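Local coordinates for uncharacterized protein (Aeromonas hydrophila J-1, PDB 6R1J) that is the AhlC component of the tripartite alpha-pore-forming toxin AHL and probably takes part in forming its membrane pore, at residues Gly74-Glu79 and Leu249-Ala254. The protein carries 3 engineered substitutions. Sequence-based numbering, arbitrary orientation.
Sequences GPFNPE and LFFTAA
Phe76 and Phe251 meet ring to ring, and this aromatic pair is the whole of the contact between the loop and helix start at 74-79 and the helical turn at 249-254. The rings form an offset edge-to-face pair: Phe251 turns its edge toward the face of Phe76, with centroids 5.8 Å apart and planes inclined at 64°. The closest carbons are Phe76 CE1 and Phe251 CE2, 4.0 Å apart, with CE1 lying near the plane of the Phe251 ring. In both residues CG stands anti to the carbonyl carbon (chi1 -73° in Phe76, -74° in Phe251), and the two side chains run past each other in opposite directions. Together they span a wide gap between backbones, the CA atoms of Phe76 and Phe251 being 11.8 Å apart.

The pair sits near one end of an elongated, almost wholly helical bundle, where the connection from helix 28-70 to helix 78-157 passes helix 244-264. Side chains of neighbouring helices pack around it: Leu81 and Gln69 touch both residues, Phe84 meets Phe251 with its ring steeply inclined, and the Phe76 side chain also packs on Pro244 and Ala247. Phe251 is buried, while Phe76 stays partly exposed. Leu249 and Phe250 pack on Thr156 of a second subunit.

Hydrogen bonds stay within each helix and its cap. Asn77 is the N-cap of helix 78-157: its OD1 accepts from Glu79 N at 3.0 Å, with the donor tilted 28° from the carbonyl plane, and also from Ala80 N. Within helix 244-264, Thr252 OG1 is tied to Arg248 O.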
# COMPACT_ATOMS: atom_id res chain seq x y z
N GLY A 74 -19.89 -39.79 47.22
CA GLY A 74 -20.30 -41.20 47.08
C GLY A 74 -20.48 -41.54 45.61
O GLY A 74 -19.81 -40.94 44.76
N PRO A 75 -21.44 -42.40 45.22
CA PRO A 75 -21.53 -42.86 43.84
C PRO A 75 -22.53 -42.09 42.96
O PRO A 75 -23.52 -41.62 43.48
CB PRO A 75 -22.05 -44.28 44.11
CG PRO A 75 -23.08 -44.08 45.22
CD PRO A 75 -22.53 -42.94 46.06
N PHE A 76 -22.26 -41.97 41.66
CA PHE A 76 -23.24 -41.43 40.68
C PHE A 76 -24.22 -42.57 40.34
O PHE A 76 -23.75 -43.66 39.94
CB PHE A 76 -22.56 -40.83 39.44
CG PHE A 76 -21.86 -39.50 39.63
CD1 PHE A 76 -22.57 -38.31 39.61
CD2 PHE A 76 -20.47 -39.44 39.76
CE1 PHE A 76 -21.92 -37.09 39.77
CE2 PHE A 76 -19.82 -38.22 39.91
CZ PHE A 76 -20.55 -37.05 39.91
N ASN A 77 -25.51 -42.37 40.67
CA ASN A 77 -26.69 -43.20 40.29
C ASN A 77 -26.73 -43.17 38.77
O ASN A 77 -27.02 -42.12 38.20
CB ASN A 77 -27.94 -42.64 40.99
CG ASN A 77 -29.25 -42.86 40.27
OD1 ASN A 77 -29.32 -43.53 39.24
ND2 ASN A 77 -30.29 -42.25 40.80
N PRO A 78 -26.50 -44.32 38.08
CA PRO A 78 -26.29 -44.33 36.62
C PRO A 78 -27.47 -43.86 35.76
O PRO A 78 -27.24 -43.50 34.61
CB PRO A 78 -25.96 -45.81 36.34
CG PRO A 78 -26.70 -46.56 37.43
CD PRO A 78 -26.59 -45.67 38.65
N GLU A 79 -28.69 -43.87 36.33
CA GLU A 79 -29.96 -43.43 35.70
C GLU A 79 -30.04 -41.90 35.84
O GLU A 79 -30.54 -41.26 34.90
CB GLU A 79 -31.14 -44.18 36.33
CG GLU A 79 -32.50 -43.91 35.70
CD GLU A 79 -33.24 -42.66 36.17
OE1 GLU A 79 -32.82 -42.07 37.19
OE2 GLU A 79 -34.24 -42.29 35.52
N LEU A 249 -14.39 -37.21 35.69
CA LEU A 249 -13.37 -36.81 34.69
C LEU A 249 -14.02 -36.02 33.56
O LEU A 249 -13.53 -34.91 33.28
CB LEU A 249 -12.65 -38.03 34.14
CG LEU A 249 -11.52 -37.73 33.15
CD1 LEU A 249 -10.25 -37.31 33.89
CD2 LEU A 249 -11.26 -38.94 32.27
N PHE A 250 -15.10 -36.54 32.97
CA PHE A 250 -15.77 -35.92 31.81
C PHE A 250 -16.55 -34.68 32.25
O PHE A 250 -16.62 -33.73 31.47
CB PHE A 250 -16.56 -36.98 31.04
CG PHE A 250 -15.62 -37.95 30.36
CD1 PHE A 250 -14.77 -37.51 29.35
CD2 PHE A 250 -15.57 -39.29 30.71
CE1 PHE A 250 -13.87 -38.37 28.73
CE2 PHE A 250 -14.66 -40.15 30.10
CZ PHE A 250 -13.81 -39.68 29.12
N PHE A 251 -17.09 -34.66 33.47
CA PHE A 251 -17.75 -33.43 33.94
C PHE A 251 -16.68 -32.34 34.06
O PHE A 251 -16.99 -31.22 33.70
CB PHE A 251 -18.55 -33.63 35.23
CG PHE A 251 -19.85 -34.38 35.06
CD1 PHE A 251 -20.65 -34.21 33.94
CD2 PHE A 251 -20.30 -35.23 36.07
CE1 PHE A 251 -21.86 -34.87 33.82
CE2 PHE A 251 -21.52 -35.89 35.94
CZ PHE A 251 -22.30 -35.69 34.84
N THR A 252 -15.51 -32.67 34.60
CA THR A 252 -14.42 -31.70 34.84
C THR A 252 -13.95 -31.16 33.47
O THR A 252 -13.79 -29.91 33.34
CB THR A 252 -13.31 -32.32 35.69
OG1 THR A 252 -13.90 -32.74 36.94
CG2 THR A 252 -12.18 -31.36 35.94
N ALA A 253 -13.75 -32.04 32.47
CA ALA A 253 -13.37 -31.67 31.09
C ALA A 253 -14.46 -30.78 30.52
O ALA A 253 -14.11 -29.70 29.96
CB ALA A 253 -13.12 -32.91 30.23
N ALA A 254 -15.74 -31.17 30.63
CA ALA A 254 -16.86 -30.36 30.11
C ALA A 254 -16.84 -28.96 30.74
O ALA A 254 -17.14 -27.94 30.06
CB ALA A 254 -18.16 -31.00 30.40